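Local coordinates for protein lipopolysaccharide heptosyltransferase 2 (Escherichia coli, PDB 1PSW) that catalyses transfer of the second L-glycero-D-manno-heptose from ADP-heptose to the heptosyl-Kdo2-lipid A acceptor during synthesis of the lipopolysaccharide inner core, at residues A[13-18]-A[42-47]; A[82-87]-A[95-100]; A[303-308]-A[332-337]. All coordinates share one frame; numbering follows the deposited sequence.

Contact 1 of 3, residues A[13-18]-A[42-47]; sequences DMMMSQ and RPLLSR
Met14, a selenomethionine like the other methionines here, lays its side chain against two neighbouring leucines, Leu44 and Leu45, of the short helix 42-45. Both helices belong to the N-terminal Rossmann-like domain of this GT-B glycosyltransferase, where helix 11-27 follows the first strand, 2-6, and helix 42-45 follows the second, 32-37. The closest CA atoms, of Met15 and Leu44, are 8.2 Å apart; the contact is made by side chains, without a hydrogen bond across it. Met14 sends CG out anti to its backbone N (chi1 -180°) and then bends at chi2 and chi3, a shape open to its unbranched selenoether chain. Its CG lies 3.9 Å from CD2 of Leu44, the two side chains sliding past each other in opposite directions, while Leu45 crosses Met14 at about a right angle. The branched ends of the leucines suit this buried seam: Leu44 divides its two methyls between Met14 (CD2) and Met15 (CD1), while Leu45 offers CD2 to Met14. Leu44 also meets Leu252 and Val256 of helix 252-260 of the C-terminal domain, so this seam lies where the two domains meet, and Leu45 rests on Val51 and Ala54 of strand 51-56. Met15 adds a looser touch, SE to CD1 of Leu44 at 4.2 Å; the tighter one is SE of Met14 against CD2 of Leu45, at 3.7 Å.

Contact 2 of 3, residues A[82-87]-A[95-100]; sequences DRAYVL and LVPLFA. Unlike the reference sequence in segment 95-100: Leu98 (reference Phe).
In the beta-alpha-beta unit made of strand 83-86, helix 95-99 and strand 104-108, the helix rests on its preceding strand through a single proline ring. Pro97 turns its ring toward the strand and touches two residues that alternate along it. Its CB meets CB of Ala84 at 3.9 Å, and its CG meets CG2 of Val86 at 4.0 Å. Ala84 and Val86 point to the helix, whereas Tyr85 between them points away, and its side chain touches Leu24 of helix 11-27. This alternation lets one strand of the parallel Rossmann-like sheet serve helices on both faces. The small methyl of Ala84 suits a close approach, its CA lying 6.4 Å from that of Pro97. Val86 crosses the proline ring at about a right angle; with CG1 anti to its backbone N (chi1 -175°), the other methyl, CG2, is the one that meets Pro97. The proline ring is compact and apolar, and presents CB and CG to the strand. Backbone bonds from Arg83 to Lys2 and Leu4, and from Ala84 to His104 and Thr106, hold the strand within the sheet, while Pro97 itself also packs on Ile6 and Arg105 of the strands alongside.

Contact 3 of 3, residues A[303-308]-A[332-337]; sequences RVIRLI and PQRVLE
Leu307 places its CD2 methyl over the centre of one face of the Arg334 guanidinium, 3.7 Å from CZ. The methyl meets the flat face of the cation, which keeps the edge, where the N-H groups point, clear of this apolar contact. Nearer the backbone, the aliphatic part of the same arginine is used: CD of Arg334 lies 3.8 Å from CG2 of Ile305. Arginine suits this rim because its methylenes can cover a hydrophobic residue while its charged end remains at the exposed margin. The chain leaves the helix extended, CG anti to the backbone N (chi1 176°), and a bend at chi3 (-68°) turns the guanidinium to Leu307. Deeper in, Ile305 reaches with CD1 to CA of Val335 at 4.3 Å and to its CG2 at 4.4 Å, while CG2 of Ile305, the other branch, meets Arg334; two beta-branched apolar residues meet on this buried side. Backbone bonds to Ala285 and Tyr287 hold Ile305 in the sheet, and the hydroxyl of Thr331 accepts the N-H of Arg334. Strand 302-306 is the outermost strand of the C-terminal parallel sheet on this side, and helix 332-347 packs on it, with Val335 continuing onto Leu286 of strand 283-287 and Leu205 of helix 199-211.

Overall arrangement
The three contacts follow one another along the chain, none enclosing or crossing another. Contact 1 comes first, closing a loop of 23 residues that holds strand 32-37 and joining helix 11-27 to helix 42-45. Contact 2 follows in the same N-terminal domain, closing a loop of seven residues between strand 83-86 and helix 95-99. Its centre is 18 Å from that of contact 1, and the two touch where CB of Ser17 lies 3.5 Å from CD1 of Leu87. Contact 3, in the C-terminal domain, closes a loop of 23 residues, with the short helix 325-328, between edge strand 302-306 and the final helix; its centre is 43 Å from that of contact 2, across the chain's centre.

Contact 1 of 3, residues A[13-18]-A[42-47]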
loop_
_atom_site.group_PDB
_atom_site.type_symbol
_atom_site.label_atom_id
_atom_site.label_comp_id
_atom_site.label_asym_id
_atom_site.label_seq_id
_atom_site.Cartn_x
_atom_site.Cartn_y
_atom_site.Cartn_z
ATOM N N ASP A 13 0.843 -4.607 -1.452
ATOM C CA ASP A 13 0.556 -5.357 -2.662
ATOM C C ASP A 13 -0.757 -4.917 -3.305
ATOM O O ASP A 13 -0.846 -4.798 -4.524
ATOM C CB ASP A 13 0.507 -6.854 -2.342
ATOM C CG ASP A 13 1.857 -7.411 -1.929
ATOM O OD1 ASP A 13 2.792 -6.616 -1.696
ATOM O OD2 ASP A 13 1.983 -8.650 -1.832
HETATM N N MSE A 14 -1.776 -4.673 -2.487
HETATM C CA MSE A 14 -3.066 -4.240 -3.012
HETATM C C MSE A 14 -2.917 -2.885 -3.701
HETATM O O MSE A 14 -3.502 -2.642 -4.755
HETATM C CB MSE A 14 -4.098 -4.129 -1.885
HETATM C CG MSE A 14 -5.489 -3.686 -2.352
HETATM SE SE MSE A 14 -6.274 -4.871 -3.700
HETATM C CE MSE A 14 -6.625 -6.403 -2.583
HETATM N N MSE A 15 -2.135 -2.001 -3.103
HETATM C CA MSE A 15 -1.933 -0.692 -3.690
HETATM C C MSE A 15 -1.257 -0.891 -5.056
HETATM O O MSE A 15 -1.655 -0.280 -6.049
HETATM C CB MSE A 15 -1.066 0.161 -2.751
HETATM C CG MSE A 15 -1.188 1.688 -2.966
HETATM SE SE MSE A 15 -2.987 2.367 -2.679
HETATM C CE MSE A 15 -3.452 2.836 -4.517
HETATM N N MSE A 16 -0.245 -1.758 -5.111
HETATM C CA MSE A 16 0.454 -2.020 -6.366
HETATM C C MSE A 16 -0.464 -2.620 -7.424
HETATM O O MSE A 16 -0.289 -2.364 -8.607
HETATM C CB MSE A 16 1.626 -2.989 -6.157
HETATM C CG MSE A 16 2.658 -2.521 -5.182
HETATM SE SE MSE A 16 3.188 -0.744 -5.584
HETATM C CE MSE A 16 4.157 -1.110 -7.170
ATOM N N SER A 17 -1.437 -3.421 -7.000
ATOM C CA SER A 17 -2.331 -4.060 -7.951
ATOM C C SER A 17 -3.171 -3.043 -8.705
ATOM O O SER A 17 -3.724 -3.353 -9.760
ATOM C CB SER A 17 -3.227 -5.092 -7.259
ATOM O OG SER A 17 -4.183 -4.493 -6.403
ATOM N N GLN A 18 -3.259 -1.820 -8.194
ATOM C CA GLN A 18 -4.031 -0.817 -8.905
ATOM C C GLN A 18 -3.419 -0.575 -10.280
ATOM O O GLN A 18 -4.121 -0.215 -11.216
ATOM C CB GLN A 18 -4.083 0.511 -8.144
ATOM C CG GLN A 18 -5.104 1.463 -8.753
ATOM C CD GLN A 18 -5.019 2.876 -8.213
ATOM O OE1 GLN A 18 -5.926 3.689 -8.416
ATOM N NE2 GLN A 18 -3.926 3.180 -7.527
ATOM N N ARG A 42 -11.828 -4.112 1.488
ATOM C CA ARG A 42 -12.881 -3.361 0.822
ATOM C C ARG A 42 -12.718 -1.844 0.899
ATOM O O ARG A 42 -12.919 -1.156 -0.096
ATOM C CB ARG A 42 -14.262 -3.745 1.372
ATOM C CG ARG A 42 -15.388 -2.914 0.758
ATOM C CD ARG A 42 -16.476 -3.767 0.123
ATOM N NE ARG A 42 -17.473 -2.941 -0.556
ATOM C CZ ARG A 42 -18.607 -3.407 -1.071
ATOM N NH1 ARG A 42 -18.893 -4.699 -0.985
ATOM N NH2 ARG A 42 -19.453 -2.580 -1.671
ATOM N N PRO A 43 -12.357 -1.305 2.078
ATOM C CA PRO A 43 -12.193 0.149 2.208
ATOM C C PRO A 43 -11.207 0.761 1.213
ATOM O O PRO A 43 -11.479 1.806 0.624
ATOM C CB PRO A 43 -11.739 0.315 3.655
ATOM C CG PRO A 43 -12.436 -0.819 4.343
ATOM C CD PRO A 43 -12.200 -1.961 3.389
ATOM N N LEU A 44 -10.065 0.107 1.021
ATOM C CA LEU A 44 -9.050 0.613 0.100
ATOM C C LEU A 44 -9.542 0.553 -1.339
ATOM O O LEU A 44 -9.358 1.497 -2.118
ATOM C CB LEU A 44 -7.764 -0.199 0.244
ATOM C CG LEU A 44 -6.528 0.337 -0.475
ATOM C CD1 LEU A 44 -6.299 1.789 -0.094
ATOM C CD2 LEU A 44 -5.320 -0.508 -0.107
ATOM N N LEU A 45 -10.166 -0.564 -1.689
ATOM C CA LEU A 45 -10.699 -0.752 -3.030
ATOM C C LEU A 45 -11.743 0.305 -3.360
ATOM O O LEU A 45 -11.884 0.710 -4.516
ATOM C CB LEU A 45 -11.331 -2.140 -3.153
ATOM C CG LEU A 45 -10.355 -3.318 -3.095
ATOM C CD1 LEU A 45 -11.123 -4.612 -2.893
ATOM C CD2 LEU A 45 -9.530 -3.362 -4.375
ATOM N N SER A 46 -12.481 0.747 -2.347
ATOM C CA SER A 46 -13.524 1.741 -2.570
ATOM C C SER A 46 -12.910 3.083 -2.964
ATOM O O SER A 46 -13.607 3.959 -3.472
ATOM C CB SER A 46 -14.389 1.915 -1.318
ATOM O OG SER A 46 -13.713 2.670 -0.325
ATOM N N ARG A 47 -11.608 3.240 -2.733
ATOM C CA ARG A 47 -10.926 4.473 -3.093
ATOM C C ARG A 47 -10.356 4.414 -4.507
ATOM O O ARG A 47 -9.860 5.424 -5.006
ATOM C CB ARG A 47 -9.800 4.786 -2.095
ATOM C CG ARG A 47 -10.241 4.952 -0.655
ATOM C CD ARG A 47 -11.284 6.050 -0.492
ATOM N NE ARG A 47 -10.892 7.314 -1.118
ATOM C CZ ARG A 47 -11.571 8.449 -0.967
ATOM N NH1 ARG A 47 -12.664 8.473 -0.210
ATOM N NH2 ARG A 47 -11.176 9.554 -1.579
#

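Contact 2 of 3, residues A[82-87]-A[95-100]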
loop_
_atom_site.group_PDB
_atom_site.type_symbol
_atom_site.label_atom_id
_atom_site.label_comp_id
_atom_site.label_asym_id
_atom_site.label_seq_id
_atom_site.Cartn_x
_atom_site.Cartn_y
_atom_site.Cartn_z
ATOM N N ASP A 82 -15.468 -12.963 -18.034
ATOM C CA ASP A 82 -14.756 -13.299 -19.258
ATOM C C ASP A 82 -13.319 -13.721 -18.945
ATOM O O ASP A 82 -12.795 -14.673 -19.523
ATOM C CB ASP A 82 -14.724 -12.090 -20.197
ATOM C CG ASP A 82 -16.100 -11.707 -20.714
ATOM O OD1 ASP A 82 -16.745 -12.552 -21.362
ATOM O OD2 ASP A 82 -16.534 -10.562 -20.476
ATOM N N ARG A 83 -12.685 -12.999 -18.025
ATOM C CA ARG A 83 -11.306 -13.288 -17.643
ATOM C C ARG A 83 -11.118 -13.258 -16.135
ATOM O O ARG A 83 -11.958 -12.739 -15.402
ATOM C CB ARG A 83 -10.355 -12.263 -18.259
ATOM C CG ARG A 83 -10.330 -12.222 -19.767
ATOM C CD ARG A 83 -9.245 -11.269 -20.242
ATOM N NE ARG A 83 -8.982 -11.404 -21.671
ATOM C CZ ARG A 83 -7.941 -10.863 -22.292
ATOM N NH1 ARG A 83 -7.060 -10.147 -21.605
ATOM N NH2 ARG A 83 -7.778 -11.039 -23.598
ATOM N N ALA A 84 -10.001 -13.814 -15.681
ATOM C CA ALA A 84 -9.675 -13.819 -14.265
ATOM C C ALA A 84 -8.169 -13.657 -14.102
ATOM O O ALA A 84 -7.389 -14.180 -14.900
ATOM C CB ALA A 84 -10.139 -15.115 -13.619
ATOM N N TYR A 85 -7.769 -12.913 -13.077
ATOM C CA TYR A 85 -6.355 -12.686 -12.785
ATOM C C TYR A 85 -6.125 -13.030 -11.320
ATOM O O TYR A 85 -6.792 -12.490 -10.440
ATOM C CB TYR A 85 -5.971 -11.220 -13.038
ATOM C CG TYR A 85 -6.028 -10.801 -14.489
ATOM C CD1 TYR A 85 -4.924 -10.964 -15.331
ATOM C CD2 TYR A 85 -7.201 -10.288 -15.038
ATOM C CE1 TYR A 85 -4.994 -10.628 -16.680
ATOM C CE2 TYR A 85 -7.275 -9.954 -16.389
ATOM C CZ TYR A 85 -6.174 -10.128 -17.202
ATOM O OH TYR A 85 -6.250 -9.819 -18.543
ATOM N N VAL A 86 -5.189 -13.933 -11.063
ATOM C CA VAL A 86 -4.880 -14.334 -9.697
ATOM C C VAL A 86 -3.555 -13.694 -9.313
ATOM O O VAL A 86 -2.514 -14.015 -9.891
ATOM C CB VAL A 86 -4.781 -15.876 -9.581
ATOM C CG1 VAL A 86 -4.572 -16.288 -8.132
ATOM C CG2 VAL A 86 -6.050 -16.518 -10.128
ATOM N N LEU A 87 -3.592 -12.783 -8.341
ATOM C CA LEU A 87 -2.388 -12.059 -7.915
ATOM C C LEU A 87 -1.597 -12.717 -6.797
ATOM O O LEU A 87 -0.371 -12.631 -6.771
ATOM C CB LEU A 87 -2.762 -10.616 -7.551
ATOM C CG LEU A 87 -3.448 -9.857 -8.703
ATOM C CD1 LEU A 87 -3.690 -8.393 -8.319
ATOM C CD2 LEU A 87 -2.576 -9.938 -9.955
ATOM N N LEU A 95 -8.115 -21.293 -6.992
ATOM C CA LEU A 95 -9.203 -22.266 -7.049
ATOM C C LEU A 95 -10.541 -21.654 -7.459
ATOM O O LEU A 95 -11.208 -22.155 -8.366
ATOM C CB LEU A 95 -9.348 -22.968 -5.694
ATOM C CG LEU A 95 -8.281 -24.028 -5.381
ATOM C CD1 LEU A 95 -8.446 -24.535 -3.954
ATOM C CD2 LEU A 95 -8.407 -25.177 -6.378
ATOM N N VAL A 96 -10.933 -20.570 -6.799
ATOM C CA VAL A 96 -12.200 -19.912 -7.096
ATOM C C VAL A 96 -12.458 -19.665 -8.582
ATOM O O VAL A 96 -13.516 -20.028 -9.094
ATOM C CB VAL A 96 -12.319 -18.576 -6.336
ATOM C CG1 VAL A 96 -13.528 -17.795 -6.825
ATOM C CG2 VAL A 96 -12.444 -18.848 -4.849
ATOM N N PRO A 97 -11.502 -19.043 -9.293
ATOM C CA PRO A 97 -11.694 -18.776 -10.722
ATOM C C PRO A 97 -12.058 -20.016 -11.534
ATOM O O PRO A 97 -12.846 -19.943 -12.481
ATOM C CB PRO A 97 -10.352 -18.186 -11.144
ATOM C CG PRO A 97 -9.915 -17.473 -9.916
ATOM C CD PRO A 97 -10.222 -18.478 -8.833
ATOM N N LEU A 98 -11.483 -21.154 -11.168
ATOM C CA LEU A 98 -11.769 -22.394 -11.877
ATOM C C LEU A 98 -13.206 -22.830 -11.604
ATOM O O LEU A 98 -13.952 -23.131 -12.532
ATOM C CB LEU A 98 -10.793 -23.492 -11.441
ATOM C CG LEU A 98 -10.923 -24.844 -12.154
ATOM C CD1 LEU A 98 -10.791 -24.657 -13.660
ATOM C CD2 LEU A 98 -9.846 -25.785 -11.644
ATOM N N PHE A 99 -13.590 -22.850 -10.330
ATOM C CA PHE A 99 -14.942 -23.244 -9.950
ATOM C C PHE A 99 -15.986 -22.316 -10.568
ATOM O O PHE A 99 -17.128 -22.720 -10.799
ATOM C CB PHE A 99 -15.101 -23.236 -8.428
ATOM C CG PHE A 99 -14.144 -24.150 -7.707
ATOM C CD1 PHE A 99 -13.805 -25.394 -8.238
ATOM C CD2 PHE A 99 -13.603 -23.777 -6.482
ATOM C CE1 PHE A 99 -12.946 -26.254 -7.557
ATOM C CE2 PHE A 99 -12.745 -24.628 -5.794
ATOM C CZ PHE A 99 -12.413 -25.871 -6.332
ATOM N N ALA A 100 -15.591 -21.074 -10.831
ATOM C CA ALA A 100 -16.487 -20.087 -11.419
ATOM C C ALA A 100 -16.709 -20.364 -12.901
ATOM O O ALA A 100 -17.576 -19.759 -13.528
ATOM C CB ALA A 100 -15.914 -18.687 -11.229
#

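Contact 3 of 3, residues A[303-308]-A[332-337]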
loop_
_atom_site.group_PDB
_atom_site.type_symbol
_atom_site.label_atom_id
_atom_site.label_comp_id
_atom_site.label_asym_id
_atom_site.label_seq_id
_atom_site.Cartn_x
_atom_site.Cartn_y
_atom_site.Cartn_z
ATOM N N ARG A 303 11.490 10.260 -0.656
ATOM C CA ARG A 303 12.929 10.205 -0.462
ATOM C C ARG A 303 13.164 8.993 0.428
ATOM O O ARG A 303 12.403 8.740 1.370
ATOM C CB ARG A 303 13.456 11.471 0.224
ATOM C CG ARG A 303 13.337 12.740 -0.622
ATOM C CD ARG A 303 14.112 12.614 -1.934
ATOM N NE ARG A 303 14.112 13.853 -2.713
ATOM C CZ ARG A 303 13.085 14.304 -3.429
ATOM N NH1 ARG A 303 11.947 13.619 -3.481
ATOM N NH2 ARG A 303 13.197 15.444 -4.100
ATOM N N VAL A 304 14.209 8.239 0.112
ATOM C CA VAL A 304 14.549 7.045 0.863
ATOM C C VAL A 304 15.849 7.244 1.612
ATOM O O VAL A 304 16.824 7.761 1.064
ATOM C CB VAL A 304 14.697 5.823 -0.066
ATOM C CG1 VAL A 304 15.408 4.694 0.671
ATOM C CG2 VAL A 304 13.311 5.349 -0.537
ATOM N N ILE A 305 15.856 6.850 2.877
ATOM C CA ILE A 305 17.057 6.952 3.691
ATOM C C ILE A 305 17.446 5.549 4.125
ATOM O O ILE A 305 16.640 4.820 4.709
ATOM C CB ILE A 305 16.824 7.812 4.941
ATOM C CG1 ILE A 305 16.379 9.221 4.520
ATOM C CG2 ILE A 305 18.108 7.888 5.773
ATOM C CD1 ILE A 305 16.097 10.150 5.682
ATOM N N ARG A 306 18.678 5.164 3.811
ATOM C CA ARG A 306 19.209 3.854 4.180
ATOM C C ARG A 306 20.712 4.024 4.329
ATOM O O ARG A 306 21.368 4.594 3.456
ATOM C CB ARG A 306 18.917 2.795 3.111
ATOM C CG ARG A 306 19.177 1.376 3.614
ATOM C CD ARG A 306 19.104 0.328 2.516
ATOM N NE ARG A 306 19.239 -1.025 3.057
ATOM C CZ ARG A 306 19.564 -2.098 2.337
ATOM N NH1 ARG A 306 19.797 -1.988 1.034
ATOM N NH2 ARG A 306 19.654 -3.289 2.919
ATOM N N LEU A 307 21.260 3.536 5.434
ATOM C CA LEU A 307 22.686 3.685 5.692
ATOM C C LEU A 307 23.532 2.498 5.249
ATOM O O LEU A 307 24.744 2.624 5.101
ATOM C CB LEU A 307 22.904 3.948 7.184
ATOM C CG LEU A 307 22.145 5.158 7.747
ATOM C CD1 LEU A 307 22.392 5.261 9.240
ATOM C CD2 LEU A 307 22.586 6.431 7.039
ATOM N N ILE A 308 22.902 1.348 5.043
ATOM C CA ILE A 308 23.635 0.156 4.625
ATOM C C ILE A 308 23.243 -0.308 3.224
ATOM O O ILE A 308 22.334 0.248 2.604
ATOM C CB ILE A 308 23.417 -1.005 5.620
ATOM C CG1 ILE A 308 21.929 -1.360 5.695
ATOM C CG2 ILE A 308 23.929 -0.607 6.994
ATOM C CD1 ILE A 308 21.643 -2.613 6.487
ATOM N N PRO A 332 17.085 11.066 14.444
ATOM C CA PRO A 332 15.900 11.894 14.217
ATOM C C PRO A 332 16.298 13.196 13.520
ATOM O O PRO A 332 15.519 13.761 12.756
ATOM C CB PRO A 332 15.383 12.139 15.630
ATOM C CG PRO A 332 15.732 10.857 16.319
ATOM C CD PRO A 332 17.145 10.624 15.849
ATOM N N GLN A 333 17.516 13.667 13.786
ATOM C CA GLN A 333 17.996 14.903 13.169
ATOM C C GLN A 333 18.186 14.730 11.664
ATOM O O GLN A 333 17.870 15.627 10.891
ATOM C CB GLN A 333 19.311 15.354 13.811
ATOM C CG GLN A 333 19.782 16.722 13.332
ATOM C CD GLN A 333 18.728 17.806 13.527
ATOM O OE1 GLN A 333 18.248 18.041 14.640
ATOM N NE2 GLN A 333 18.365 18.475 12.438
ATOM N N ARG A 334 18.699 13.577 11.244
ATOM C CA ARG A 334 18.894 13.325 9.818
ATOM C C ARG A 334 17.532 13.336 9.120
ATOM O O ARG A 334 17.359 13.967 8.075
ATOM C CB ARG A 334 19.581 11.971 9.596
ATOM C CG ARG A 334 19.742 11.575 8.134
ATOM C CD ARG A 334 20.246 10.140 8.013
ATOM N NE ARG A 334 21.623 9.980 8.488
ATOM C CZ ARG A 334 22.703 10.099 7.720
ATOM N NH1 ARG A 334 22.572 10.380 6.431
ATOM N NH2 ARG A 334 23.912 9.935 8.241
ATOM N N VAL A 335 16.567 12.641 9.715
ATOM C CA VAL A 335 15.215 12.555 9.172
ATOM C C VAL A 335 14.530 13.921 9.169
ATOM O O VAL A 335 13.875 14.304 8.194
ATOM C CB VAL A 335 14.359 11.543 9.984
ATOM C CG1 VAL A 335 12.928 11.492 9.442
ATOM C CG2 VAL A 335 14.991 10.156 9.899
ATOM N N LEU A 336 14.687 14.661 10.259
ATOM C CA LEU A 336 14.081 15.984 10.369
ATOM C C LEU A 336 14.568 16.915 9.258
ATOM O O LEU A 336 13.789 17.673 8.683
ATOM C CB LEU A 336 14.398 16.601 11.733
ATOM C CG LEU A 336 13.885 18.021 11.965
ATOM C CD1 LEU A 336 12.362 18.049 11.886
ATOM C CD2 LEU A 336 14.362 18.511 13.325
ATOM N N GLU A 337 15.863 16.854 8.968
ATOM C CA GLU A 337 16.455 17.683 7.924
ATOM C C GLU A 337 15.886 17.356 6.552
ATOM O O GLU A 337 15.618 18.250 5.751
ATOM C CB GLU A 337 17.970 17.499 7.906
ATOM C CG GLU A 337 18.700 18.340 8.939
ATOM C CD GLU A 337 20.186 18.041 8.995
ATOM O OE1 GLU A 337 20.799 17.877 7.916
ATOM O OE2 GLU A 337 20.743 17.987 10.114
#